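Local coordinates for ATP-citrate lyase beta-subunit (Chlorobium limicola, PDB 6HXJ), which probably takes part in the ATP- and CoA-dependent cleavage of citrate to acetyl-CoA and oxaloacetate, at residues A[180-185]-A[219-224]. Numbering follows the deposited sequence.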
# COMPACT_ATOMS: atom_id res chain seq x y z
N ASP A 180 -42.21 36.23 32.00
CA ASP A 180 -40.76 36.12 32.00
C ASP A 180 -40.29 34.81 31.35
O ASP A 180 -39.52 34.82 30.38
CB ASP A 180 -40.24 36.25 33.45
CG ASP A 180 -38.87 36.90 33.62
OD1 ASP A 180 -38.03 36.35 34.38
OD2 ASP A 180 -38.68 38.03 33.11
N ASN A 181 -40.86 33.70 31.83
CA ASN A 181 -40.50 32.34 31.44
C ASN A 181 -41.06 31.84 30.10
O ASN A 181 -40.51 30.90 29.53
CB ASN A 181 -40.86 31.41 32.54
CG ASN A 181 -39.85 31.52 33.67
OD1 ASN A 181 -38.79 30.89 33.64
ND2 ASN A 181 -40.11 32.37 34.67
N GLU A 182 -42.14 32.43 29.61
CA GLU A 182 -42.69 31.96 28.35
C GLU A 182 -42.32 32.82 27.14
O GLU A 182 -42.92 32.65 26.08
CB GLU A 182 -44.23 31.76 28.42
CG GLU A 182 -44.71 30.63 29.31
CD GLU A 182 -44.14 29.24 29.09
OE1 GLU A 182 -44.00 28.81 27.92
OE2 GLU A 182 -43.85 28.57 30.10
N ASP A 183 -41.37 33.74 27.28
CA ASP A 183 -41.00 34.63 26.17
C ASP A 183 -42.23 35.38 25.57
O ASP A 183 -42.33 35.52 24.36
CB ASP A 183 -40.22 33.85 25.06
CG ASP A 183 -38.70 33.85 25.24
OD1 ASP A 183 -38.06 34.92 24.97
OD2 ASP A 183 -38.14 32.77 25.56
N ALA A 184 -43.16 35.83 26.42
CA ALA A 184 -44.36 36.52 25.93
C ALA A 184 -44.04 37.91 25.48
O ALA A 184 -43.08 38.50 25.96
CB ALA A 184 -45.44 36.55 27.00
N GLN A 185 -44.85 38.46 24.59
CA GLN A 185 -44.79 39.84 24.14
C GLN A 185 -45.85 40.59 24.96
O GLN A 185 -45.65 41.74 25.37
CB GLN A 185 -45.07 39.93 22.64
CG GLN A 185 -43.92 39.33 21.84
CD GLN A 185 -44.25 38.99 20.40
OE1 GLN A 185 -45.40 38.77 20.00
NE2 GLN A 185 -43.21 38.88 19.59
N ALA A 219 -39.70 23.34 24.46
CA ALA A 219 -40.09 22.02 23.96
C ALA A 219 -41.56 21.68 24.28
O ALA A 219 -42.13 20.77 23.67
CB ALA A 219 -39.17 20.97 24.53
N ASP A 220 -42.18 22.44 25.19
CA ASP A 220 -43.58 22.27 25.58
C ASP A 220 -44.56 23.05 24.69
O ASP A 220 -45.77 22.95 24.91
CB ASP A 220 -43.76 22.62 27.08
CG ASP A 220 -43.79 24.09 27.45
OD1 ASP A 220 -42.90 24.85 26.98
OD2 ASP A 220 -44.67 24.48 28.26
N TRP A 221 -44.06 23.80 23.69
CA TRP A 221 -44.86 24.60 22.78
C TRP A 221 -45.44 23.77 21.66
O TRP A 221 -45.07 23.94 20.49
CB TRP A 221 -44.07 25.80 22.24
CG TRP A 221 -43.95 26.98 23.17
CD1 TRP A 221 -44.26 27.03 24.50
CD2 TRP A 221 -43.45 28.28 22.83
NE1 TRP A 221 -44.01 28.28 25.00
CE2 TRP A 221 -43.50 29.07 24.00
CE3 TRP A 221 -42.98 28.86 21.64
CZ2 TRP A 221 -43.08 30.41 24.02
CZ3 TRP A 221 -42.56 30.18 21.66
CH2 TRP A 221 -42.63 30.94 22.84
N ASP A 222 -46.37 22.88 22.00
CA ASP A 222 -47.06 22.05 21.02
C ASP A 222 -48.26 22.83 20.44
O ASP A 222 -49.41 22.46 20.68
CB ASP A 222 -47.46 20.67 21.61
CG ASP A 222 -48.24 20.63 22.93
OD1 ASP A 222 -48.13 21.59 23.73
OD2 ASP A 222 -48.96 19.63 23.16
N PHE A 223 -47.98 23.94 19.74
CA PHE A 223 -48.95 24.83 19.09
C PHE A 223 -48.28 25.67 18.00
O PHE A 223 -47.06 25.86 18.02
CB PHE A 223 -49.67 25.75 20.11
CG PHE A 223 -48.77 26.70 20.89
CD1 PHE A 223 -48.33 27.90 20.33
CD2 PHE A 223 -48.37 26.39 22.18
CE1 PHE A 223 -47.47 28.74 21.03
CE2 PHE A 223 -47.54 27.26 22.89
CZ PHE A 223 -47.10 28.43 22.31
N LYS A 224 -49.09 26.22 17.09
CA LYS A 224 -48.66 27.09 16.00
C LYS A 224 -49.33 28.45 16.18
O LYS A 224 -50.41 28.52 16.79
CB LYS A 224 -49.02 26.48 14.63
CG LYS A 224 -47.96 25.51 14.08
CD LYS A 224 -48.51 24.63 12.94
CE LYS A 224 -47.79 23.30 12.85
NZ LYS A 224 -48.44 22.37 11.89
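E182 and W221 meet in the ATP-grasp region of the chain. The contact joins the turn between helix 163-181 and strand 184-195 to the loop that follows strand 200-210. E182 is the first residue after helix 163-181 to leave helical geometry, and its OE1 reaches the NE1 edge of the indole. W221 NE1 donates to E182 OE1 at 3.0 Å. The N-H...O angle is 162°, and OE1 is approached nearly along its C-O axis while lying close to the ring plane. Carboxylate and ring planes are turned 42° from each other. The E182 chain bends about CB-CG (chi2 -54°), which brings OE1 close to the indole although the CB bond does not point at it. The other oxygen, OE2, is hydrogen-bonded by W16 NE1 and salt-bridged to K15, which also reaches D220 OD2. The positive charge of K15 probably offsets the crowding of two acids, whose E182 OE1 and D220 OD1 are 4.2 Å apart. W221 is the centre of an inverse gamma turn. Its CB points toward 180-185. F223 CZ sits 3.5 Å above one face of the ring, offset toward its rim, and H218 also stacks on the indole. D183 CB lies oblique to the ring, 4.4 Å from W221 CH2. The backbone E182 O lies at the edge of the six-membered ring, in its plane, beside W221 CZ2.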